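Local coordinates for uncharacterized protein AF0587 (Archaeoglobus fulgidus DSM 4304, PDB 2Q07) that is of unknown function but belongs to the archaeosine synthase type 1 family and, carrying a PUA domain, probably binds RNA during tRNA modification, at residues A[30-35]-A[114-119]; A[54-59]-A[155-160]; A[119-124]-A[141-146]. All coordinates share one frame; numbering follows the deposited sequence.

In the fold
All three contacts lie within the DUF5591 domain of this fragment, which also carries pre-PUA and PUA domains. Contact 1 is the buried one, pairing neighbouring parallel strands of the mixed sheet through backbone hydrogen bonds and apolar side chains, with one salt bridge at its exposed end. Contact 2, partly buried, sets helix 150-160 against the chain leaving helix 47-55, by apolar overlap and one bridging water. L156 and I160 of contact 2 also pack on V117 of contact 1. Contact 3, likewise partly buried, joins loops beyond strands 115-118 and 138-141. It shares H119 with contact 1 but depends on a side-chain hydrogen bond and methyl contacts.

Contact 1. Residues A[30-35]-A[114-119]; sequences DTVLLL and RKVVAH
L34 pairs with segment 114-119 through both its backbone polar atoms: its N donates to V117 O at 2.8 Å with an N-H...O angle of 178°, and its O receives H119 N. V32 repeats the pattern, its N donating to K115 O and its O receiving V117 N (2.9 Å). Each residue thus bonds the two neighbours of its partner, V116 or A118, which is the signature of parallel strands. Strand 61-65 takes the backbone bonds of the alternate residues T31, L33 and L35, placing strand 31-36 inside the sheet.

Charge is met at the exposed start of the pair. R114 N donates to D30 O, and the two side chains run side by side in the same direction to a salt bridge, R114 NH1 to D30 OD2 at 2.6 Å. The oxygen sits at the edge of the guanidinium, near its plane, yet the nitrogen approaches 43° out of the carboxylate plane. A bend at chi3 of R114 (-110°) turns NH1 toward D30.

Apolar contacts occupy both faces. With V32 and A118 on one of them, L34 CD1 presses on V116 CG1 at 3.4 Å, tighter than usual for carbons, while V32 CG1 lies alongside V116 CG2 at 3.8 Å. On the other face T31 CG2 meets V117 CG2 at 3.9 Å, and L33 CD1 touches V117 CG1 at 4.0 Å.

The chemistry implies a sheet interior where segment 114-119 satisfies N and O of V32 and L34, with the D30-R114 salt bridge at the exposed end and K115, beside T31, paired to E159 of helix 150-160.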
loop_
_atom_site.group_PDB
_atom_site.type_symbol
_atom_site.label_atom_id
_atom_site.label_comp_id
_atom_site.label_asym_id
_atom_site.label_seq_id
_atom_site.Cartn_x
_atom_site.Cartn_y
_atom_site.Cartn_z
ATOM N N ASP A 30 0.687 -0.814 -18.955
ATOM C CA ASP A 30 1.847 -0.154 -19.538
ATOM C C ASP A 30 1.623 1.352 -19.506
ATOM O O ASP A 30 2.493 2.133 -19.895
ATOM C CB ASP A 30 2.050 -0.621 -20.980
ATOM C CG ASP A 30 0.894 -0.235 -21.887
ATOM O OD1 ASP A 30 -0.255 -0.173 -21.410
ATOM O OD2 ASP A 30 1.128 -0.006 -23.088
ATOM N N THR A 31 0.444 1.753 -19.041
ATOM C CA THR A 31 0.092 3.164 -18.938
ATOM C C THR A 31 -0.219 3.515 -17.483
ATOM O O THR A 31 -0.805 2.716 -16.759
ATOM C CB THR A 31 -1.145 3.492 -19.816
ATOM O OG1 THR A 31 -0.805 3.304 -21.193
ATOM C CG2 THR A 31 -1.601 4.932 -19.609
ATOM N N VAL A 32 0.195 4.700 -17.047
ATOM C CA VAL A 32 -0.096 5.124 -15.683
ATOM C C VAL A 32 -0.790 6.483 -15.687
ATOM O O VAL A 32 -0.343 7.424 -16.349
ATOM C CB VAL A 32 1.177 5.214 -14.807
ATOM C CG1 VAL A 32 2.153 6.240 -15.381
ATOM C CG2 VAL A 32 0.792 5.595 -13.383
ATOM N N LEU A 33 -1.887 6.569 -14.946
ATOM C CA LEU A 33 -2.665 7.793 -14.825
ATOM C C LEU A 33 -2.259 8.573 -13.567
ATOM O O LEU A 33 -2.277 8.026 -12.455
ATOM C CB LEU A 33 -4.151 7.433 -14.751
ATOM C CG LEU A 33 -5.139 8.570 -14.541
ATOM C CD1 LEU A 33 -5.043 9.542 -15.703
ATOM C CD2 LEU A 33 -6.546 7.988 -14.416
ATOM N N LEU A 34 -1.884 9.839 -13.732
ATOM C CA LEU A 34 -1.508 10.670 -12.591
ATOM C C LEU A 34 -2.716 11.521 -12.195
ATOM O O LEU A 34 -3.370 12.135 -13.050
ATOM C CB LEU A 34 -0.304 11.562 -12.935
ATOM C CG LEU A 34 0.920 10.856 -13.536
ATOM C CD1 LEU A 34 2.051 11.858 -13.720
ATOM C CD2 LEU A 34 1.360 9.713 -12.627
ATOM N N LEU A 35 -3.000 11.555 -10.895
ATOM C CA LEU A 35 -4.140 12.275 -10.362
ATOM C C LEU A 35 -3.797 13.175 -9.176
ATOM O O LEU A 35 -2.806 12.966 -8.482
ATOM C CB LEU A 35 -5.214 11.271 -9.935
ATOM C CG LEU A 35 -5.734 10.361 -11.045
ATOM C CD1 LEU A 35 -6.517 9.208 -10.446
ATOM C CD2 LEU A 35 -6.588 11.187 -11.997
ATOM N N ARG A 114 5.126 2.840 -20.494
ATOM C CA ARG A 114 5.494 3.365 -21.804
ATOM C C ARG A 114 4.826 4.717 -21.995
ATOM O O ARG A 114 5.237 5.504 -22.838
ATOM C CB ARG A 114 5.055 2.424 -22.925
ATOM C CG ARG A 114 3.546 2.208 -23.024
ATOM C CD ARG A 114 3.170 1.621 -24.390
ATOM N NE ARG A 114 2.462 2.596 -25.212
ATOM C CZ ARG A 114 1.158 2.841 -25.124
ATOM N NH1 ARG A 114 0.413 2.172 -24.257
ATOM N NH2 ARG A 114 0.605 3.771 -25.885
ATOM N N LYS A 115 3.793 4.978 -21.199
ATOM C CA LYS A 115 3.072 6.238 -21.290
ATOM C C LYS A 115 2.559 6.724 -19.933
ATOM O O LYS A 115 2.080 5.941 -19.112
ATOM C CB LYS A 115 1.899 6.098 -22.266
ATOM C CG LYS A 115 1.291 7.432 -22.670
ATOM C CD LYS A 115 -0.113 7.584 -22.137
ATOM C CE LYS A 115 -1.098 6.763 -22.954
ATOM N NZ LYS A 115 -1.347 7.397 -24.275
ATOM N N VAL A 116 2.680 8.027 -19.712
ATOM C CA VAL A 116 2.237 8.668 -18.484
ATOM C C VAL A 116 1.161 9.696 -18.849
ATOM O O VAL A 116 1.433 10.637 -19.592
ATOM C CB VAL A 116 3.416 9.419 -17.784
ATOM C CG1 VAL A 116 2.911 10.194 -16.560
ATOM C CG2 VAL A 116 4.499 8.448 -17.387
ATOM N N VAL A 117 -0.063 9.497 -18.359
ATOM C CA VAL A 117 -1.140 10.440 -18.607
ATOM C C VAL A 117 -1.301 11.313 -17.367
ATOM O O VAL A 117 -1.812 10.860 -16.335
ATOM C CB VAL A 117 -2.494 9.738 -18.864
ATOM C CG1 VAL A 117 -3.533 10.777 -19.183
ATOM C CG2 VAL A 117 -2.366 8.740 -19.988
ATOM N N ALA A 118 -0.867 12.562 -17.469
ATOM C CA ALA A 118 -0.949 13.493 -16.352
ATOM C C ALA A 118 -2.293 14.215 -16.289
ATOM O O ALA A 118 -2.482 15.236 -16.942
ATOM C CB ALA A 118 0.180 14.508 -16.448
ATOM N N HIS A 119 -3.225 13.694 -15.498
ATOM C CA HIS A 119 -4.525 14.334 -15.383
ATOM C C HIS A 119 -4.532 15.226 -14.156
ATOM O O HIS A 119 -5.217 14.954 -13.168
ATOM C CB HIS A 119 -5.643 13.306 -15.273
ATOM C CG HIS A 119 -6.979 13.843 -15.674
ATOM N ND1 HIS A 119 -7.297 14.140 -16.983
ATOM C CD2 HIS A 119 -8.061 14.184 -14.939
ATOM C CE1 HIS A 119 -8.517 14.641 -17.036
ATOM N NE2 HIS A 119 -9.002 14.681 -15.809
#

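Contact 2. Residues A[54-59]-A[155-160]; sequences SKVKVN and RLKQEI
V56 lays its CG2 methyl against the aliphatic chain of K157, meeting CG at 3.7 Å as the two side chains slide past each other in opposite directions. The same methyl touches I160 CD1 at 4.2 Å, and the second branch, CG1, reaches L156 CD2 at 4.1 Å. L156 and I160 both cross V56 at about a right angle, so one valine meets three residues from the last turns of the helix. Beyond CG the K157 chain is fully extended (chi3 -179°), and its CE methylene comes close to K55 O, at 3.0 Å, without a hydrogen bond; its NZ makes a long, weak ion pair with E154. An alanine in place of K157 removes the chain beyond CB, which would probably leave one side of V56 CG2 uncovered and E154 without its distant positive partner.

V56 is the residue at which the chain leaves helix 47-55, the helical arm of the beta-alpha-beta connection between the adjacent parallel strands 31-36 and 61-65. Helix 150-160 packs beside that connection, and its L156 also touches L52 of helix 47-55. Its final turn is closed by L156 O, which accepts from both E159 N and I160 N.

Farther along, the two segments are joined by a water. It donates to K57 O at 2.8 Å and to I160 O at 2.7 Å, and accepts from N59 N at 2.6 Å, while the side-chain nitrogen N59 ND2 is hydrogen-bonded to S162 OG and G164 O, just after the helix.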
loop_
_atom_site.group_PDB
_atom_site.type_symbol
_atom_site.label_atom_id
_atom_site.label_comp_id
_atom_site.label_asym_id
_atom_site.label_seq_id
_atom_site.Cartn_x
_atom_site.Cartn_y
_atom_site.Cartn_z
ATOM N N SER A 54 -16.311 7.548 -12.504
ATOM C CA SER A 54 -17.713 7.372 -12.848
ATOM C C SER A 54 -17.939 7.716 -14.326
ATOM O O SER A 54 -18.771 7.102 -15.009
ATOM C CB SER A 54 -18.577 8.272 -11.967
ATOM O OG SER A 54 -19.930 8.197 -12.359
ATOM N N LYS A 55 -17.181 8.690 -14.815
ATOM C CA LYS A 55 -17.294 9.135 -16.192
ATOM C C LYS A 55 -16.354 8.428 -17.166
ATOM O O LYS A 55 -16.514 8.546 -18.386
ATOM C CB LYS A 55 -17.080 10.649 -16.263
ATOM C CG LYS A 55 -18.304 11.469 -15.857
ATOM C CD LYS A 55 -18.786 11.136 -14.448
ATOM C CE LYS A 55 -20.031 11.934 -14.084
ATOM N NZ LYS A 55 -19.794 13.407 -14.178
ATOM N N VAL A 56 -15.387 7.686 -16.638
ATOM C CA VAL A 56 -14.441 6.967 -17.481
ATOM C C VAL A 56 -13.933 5.687 -16.812
ATOM O O VAL A 56 -13.495 5.704 -15.657
ATOM C CB VAL A 56 -13.239 7.878 -17.852
ATOM C CG1 VAL A 56 -12.523 8.331 -16.602
ATOM C CG2 VAL A 56 -12.298 7.152 -18.774
ATOM N N LYS A 57 -14.001 4.572 -17.535
ATOM C CA LYS A 57 -13.533 3.304 -16.984
ATOM C C LYS A 57 -12.013 3.342 -16.930
ATOM O O LYS A 57 -11.338 3.457 -17.956
ATOM C CB LYS A 57 -14.002 2.130 -17.841
ATOM C CG LYS A 57 -13.841 0.788 -17.158
ATOM C CD LYS A 57 -14.533 -0.333 -17.921
ATOM C CE LYS A 57 -14.465 -1.638 -17.129
ATOM N NZ LYS A 57 -15.310 -2.708 -17.734
ATOM N N VAL A 58 -11.479 3.249 -15.720
ATOM C CA VAL A 58 -10.041 3.305 -15.510
ATOM C C VAL A 58 -9.419 1.909 -15.435
ATOM O O VAL A 58 -9.594 1.200 -14.450
ATOM C CB VAL A 58 -9.734 4.094 -14.216
ATOM C CG1 VAL A 58 -8.247 4.129 -13.957
ATOM C CG2 VAL A 58 -10.304 5.511 -14.333
ATOM N N ASN A 59 -8.694 1.529 -16.485
ATOM C CA ASN A 59 -8.036 0.225 -16.541
ATOM C C ASN A 59 -6.524 0.321 -16.664
ATOM O O ASN A 59 -5.879 -0.561 -17.234
ATOM C CB ASN A 59 -8.572 -0.623 -17.695
ATOM C CG ASN A 59 -9.936 -1.201 -17.405
ATOM O OD1 ASN A 59 -10.246 -1.538 -16.267
ATOM N ND2 ASN A 59 -10.754 -1.336 -18.439
ATOM N N ARG A 155 -10.621 14.187 -23.341
ATOM C CA ARG A 155 -9.187 14.069 -23.623
ATOM C C ARG A 155 -8.636 12.843 -22.895
ATOM O O ARG A 155 -7.801 12.108 -23.425
ATOM C CB ARG A 155 -8.413 15.304 -23.136
ATOM C CG ARG A 155 -8.536 16.548 -23.992
ATOM C CD ARG A 155 -7.337 17.468 -23.748
ATOM N NE ARG A 155 -7.277 18.590 -24.682
ATOM C CZ ARG A 155 -7.953 19.724 -24.533
ATOM N NH1 ARG A 155 -8.740 19.892 -23.477
ATOM N NH2 ARG A 155 -7.849 20.686 -25.443
ATOM N N LEU A 156 -9.097 12.642 -21.668
ATOM C CA LEU A 156 -8.650 11.506 -20.880
ATOM C C LEU A 156 -9.080 10.197 -21.538
ATOM O O LEU A 156 -8.271 9.297 -21.710
ATOM C CB LEU A 156 -9.203 11.588 -19.451
ATOM C CG LEU A 156 -8.715 10.462 -18.527
ATOM C CD1 LEU A 156 -7.184 10.415 -18.543
ATOM C CD2 LEU A 156 -9.226 10.697 -17.116
ATOM N N LYS A 157 -10.356 10.091 -21.906
ATOM C CA LYS A 157 -10.843 8.876 -22.551
ATOM C C LYS A 157 -10.029 8.548 -23.801
ATOM O O LYS A 157 -9.732 7.389 -24.089
ATOM C CB LYS A 157 -12.307 9.032 -22.960
ATOM C CG LYS A 157 -13.282 9.066 -21.809
ATOM C CD LYS A 157 -14.697 9.237 -22.330
ATOM C CE LYS A 157 -15.706 9.292 -21.201
ATOM N NZ LYS A 157 -17.060 9.572 -21.733
ATOM N N GLN A 158 -9.655 9.582 -24.539
ATOM C CA GLN A 158 -8.910 9.360 -25.763
ATOM C C GLN A 158 -7.483 8.890 -25.552
ATOM O O GLN A 158 -6.826 8.482 -26.502
ATOM C CB GLN A 158 -8.982 10.612 -26.643
ATOM C CG GLN A 158 -10.308 10.655 -27.396
ATOM C CD GLN A 158 -10.573 11.958 -28.125
ATOM O OE1 GLN A 158 -9.664 12.566 -28.702
ATOM N NE2 GLN A 158 -11.839 12.385 -28.118
ATOM N N GLU A 159 -7.018 8.925 -24.303
ATOM C CA GLU A 159 -5.664 8.485 -23.957
ATOM C C GLU A 159 -5.621 7.144 -23.219
ATOM O O GLU A 159 -4.633 6.432 -23.318
ATOM C CB GLU A 159 -4.956 9.510 -23.060
ATOM C CG GLU A 159 -4.605 10.845 -23.701
ATOM C CD GLU A 159 -3.761 10.704 -24.948
ATOM O OE1 GLU A 159 -2.940 9.764 -25.028
ATOM O OE2 GLU A 159 -3.911 11.549 -25.851
ATOM N N ILE A 160 -6.673 6.804 -22.477
ATOM C CA ILE A 160 -6.665 5.564 -21.697
ATOM C C ILE A 160 -7.790 4.569 -21.980
ATOM O O ILE A 160 -7.928 3.573 -21.262
ATOM C CB ILE A 160 -6.680 5.861 -20.167
ATOM C CG1 ILE A 160 -8.021 6.481 -19.762
ATOM C CG2 ILE A 160 -5.536 6.800 -19.799
ATOM C CD1 ILE A 160 -8.210 6.623 -18.254
HETATM O O HOH W 1 -8.816 2.547 -18.894
#

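Contact 3. Residues A[119-124]-A[141-146]; sequences HVTGGY and YTAEKD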
loop_
_atom_site.group_PDB
_atom_site.type_symbol
_atom_site.label_atom_id
_atom_site.label_comp_id
_atom_site.label_asym_id
_atom_site.label_seq_id
_atom_site.Cartn_x
_atom_site.Cartn_y
_atom_site.Cartn_z
ATOM N N HIS A 119 -3.225 13.694 -15.498
ATOM C CA HIS A 119 -4.525 14.334 -15.383
ATOM C C HIS A 119 -4.532 15.226 -14.156
ATOM O O HIS A 119 -5.217 14.954 -13.168
ATOM C CB HIS A 119 -5.643 13.306 -15.273
ATOM C CG HIS A 119 -6.979 13.843 -15.674
ATOM N ND1 HIS A 119 -7.297 14.140 -16.983
ATOM C CD2 HIS A 119 -8.061 14.184 -14.939
ATOM C CE1 HIS A 119 -8.517 14.641 -17.036
ATOM N NE2 HIS A 119 -9.002 14.681 -15.809
ATOM N N VAL A 120 -3.766 16.302 -14.237
ATOM C CA VAL A 120 -3.631 17.240 -13.134
ATOM C C VAL A 120 -3.405 18.635 -13.692
ATOM O O VAL A 120 -3.077 18.794 -14.871
ATOM C CB VAL A 120 -2.422 16.864 -12.260
ATOM C CG1 VAL A 120 -2.678 15.564 -11.533
ATOM C CG2 VAL A 120 -1.189 16.723 -13.137
ATOM N N THR A 121 -3.555 19.643 -12.839
ATOM C CA THR A 121 -3.376 21.022 -13.269
ATOM C C THR A 121 -2.526 21.834 -12.303
ATOM O O THR A 121 -2.198 21.374 -11.212
ATOM C CB THR A 121 -4.739 21.736 -13.422
ATOM O OG1 THR A 121 -5.439 21.691 -12.173
ATOM C CG2 THR A 121 -5.587 21.061 -14.505
ATOM N N GLY A 122 -2.180 23.049 -12.722
ATOM C CA GLY A 122 -1.386 23.942 -11.893
ATOM C C GLY A 122 -0.103 23.351 -11.336
ATOM O O GLY A 122 0.630 22.650 -12.033
ATOM N N GLY A 123 0.164 23.650 -10.067
ATOM C CA GLY A 123 1.359 23.159 -9.407
ATOM C C GLY A 123 1.712 21.710 -9.688
ATOM O O GLY A 123 2.897 21.363 -9.755
ATOM N N TYR A 124 0.698 20.862 -9.850
ATOM C CA TYR A 124 0.930 19.445 -10.121
ATOM C C TYR A 124 1.592 19.219 -11.469
ATOM O O TYR A 124 2.422 18.325 -11.611
ATOM C CB TYR A 124 -0.375 18.653 -10.080
ATOM C CG TYR A 124 -1.013 18.574 -8.720
ATOM C CD1 TYR A 124 -2.043 19.441 -8.363
ATOM C CD2 TYR A 124 -0.592 17.630 -7.788
ATOM C CE1 TYR A 124 -2.640 19.367 -7.114
ATOM C CE2 TYR A 124 -1.180 17.546 -6.540
ATOM C CZ TYR A 124 -2.203 18.416 -6.208
ATOM O OH TYR A 124 -2.789 18.338 -4.970
ATOM N N TYR A 141 -0.640 15.440 -21.400
ATOM C CA TYR A 141 -1.426 16.184 -20.421
ATOM C C TYR A 141 -2.874 16.256 -20.903
ATOM O O TYR A 141 -3.141 16.674 -22.025
ATOM C CB TYR A 141 -0.834 17.579 -20.228
ATOM C CG TYR A 141 0.602 17.542 -19.760
ATOM C CD1 TYR A 141 1.638 17.306 -20.663
ATOM C CD2 TYR A 141 0.919 17.658 -18.404
ATOM C CE1 TYR A 141 2.949 17.179 -20.237
ATOM C CE2 TYR A 141 2.233 17.530 -17.964
ATOM C CZ TYR A 141 3.242 17.289 -18.883
ATOM O OH TYR A 141 4.540 17.137 -18.457
ATOM N N THR A 142 -3.804 15.845 -20.052
ATOM C CA THR A 142 -5.213 15.807 -20.431
ATOM C C THR A 142 -6.133 16.787 -19.711
ATOM O O THR A 142 -7.330 16.840 -19.995
ATOM C CB THR A 142 -5.776 14.385 -20.229
ATOM O OG1 THR A 142 -5.446 13.927 -18.911
ATOM C CG2 THR A 142 -5.182 13.419 -21.254
ATOM N N ALA A 143 -5.582 17.567 -18.790
ATOM C CA ALA A 143 -6.396 18.507 -18.037
ATOM C C ALA A 143 -5.874 19.945 -18.039
ATOM O O ALA A 143 -4.699 20.204 -17.773
ATOM C CB ALA A 143 -6.540 18.015 -16.607
ATOM N N GLU A 144 -6.765 20.876 -18.353
ATOM C CA GLU A 144 -6.431 22.294 -18.358
ATOM C C GLU A 144 -7.564 23.025 -17.641
ATOM O O GLU A 144 -8.670 23.139 -18.170
ATOM C CB GLU A 144 -6.282 22.818 -19.795
ATOM C CG GLU A 144 -7.542 22.756 -20.643
ATOM C CD GLU A 144 -7.356 23.392 -22.014
ATOM O OE1 GLU A 144 -8.351 23.518 -22.760
ATOM O OE2 GLU A 144 -6.211 23.765 -22.349
ATOM N N LYS A 145 -7.287 23.494 -16.428
ATOM C CA LYS A 145 -8.265 24.215 -15.610
ATOM C C LYS A 145 -9.086 23.319 -14.692
ATOM O O LYS A 145 -9.117 23.530 -13.484
ATOM C CB LYS A 145 -9.248 25.017 -16.476
ATOM C CG LYS A 145 -8.635 26.111 -17.334
ATOM C CD LYS A 145 -9.726 26.843 -18.111
ATOM C CE LYS A 145 -9.164 27.970 -18.958
ATOM N NZ LYS A 145 -10.255 28.718 -19.647
ATOM N N ASP A 146 -9.756 22.326 -15.265
ATOM C CA ASP A 146 -10.615 21.438 -14.480
ATOM C C ASP A 146 -10.400 19.975 -14.857
ATOM O O ASP A 146 -10.513 19.610 -16.018
ATOM C CB ASP A 146 -12.079 21.818 -14.731
ATOM C CG ASP A 146 -13.001 21.385 -13.609
ATOM O OD1 ASP A 146 -12.815 20.272 -13.064
ATOM O OD2 ASP A 146 -13.926 22.166 -13.283
#
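H119 and T142 meet at about a right angle, the hydroxyl coming to the edge of the imidazole: ND1 to OG1 is 2.7 Å and the hydrogen bond is nearly straight at 168°. Either atom could be the donor. T142 can offer OG1 in this way because its hydroxyl stands between its own backbone N and carbonyl carbon (chi1 50°); its CG2 methyl, on the other branch, packs on helix 150-160 at R155 and E159. The second ring nitrogen of H119, NE2, is bonded to V147 O, so both nitrogens have partners on the chain that runs from strand 138-141 to helix 150-160.

A143 supplies the apolar half of the contact. Its CB lies over one face of the H119 ring, 4.0 Å from the centroid, a CH-pi contact. T121 CG2 approaches the same methyl from a different side, at 3.8 Å, so A143 CB touches both an aromatic face and a second methyl.

T121 makes its closest contacts through CG2. With OG1 between the backbone N and the carbonyl carbon (chi1 58°), CG2 is left anti to the carbonyl carbon and faces the other loop. That methyl lies 3.5 Å from A143 O and 3.5 Å from K145 N, touching the backbone where the loop bends at K145, whose phi is positive. Within its own segment, T121 O accepts Y124 N at 3.2 Å as helix 123-132 begins after G122 at the N-cap position.

The contact joins the loops that follow the neighbouring parallel strands 115-118 and 138-141. Its chemistry implies a histidine held in orientation at both nitrogens and on one face, whereas the T121 end relies on van der Waals contact and is likely to be less strictly directed.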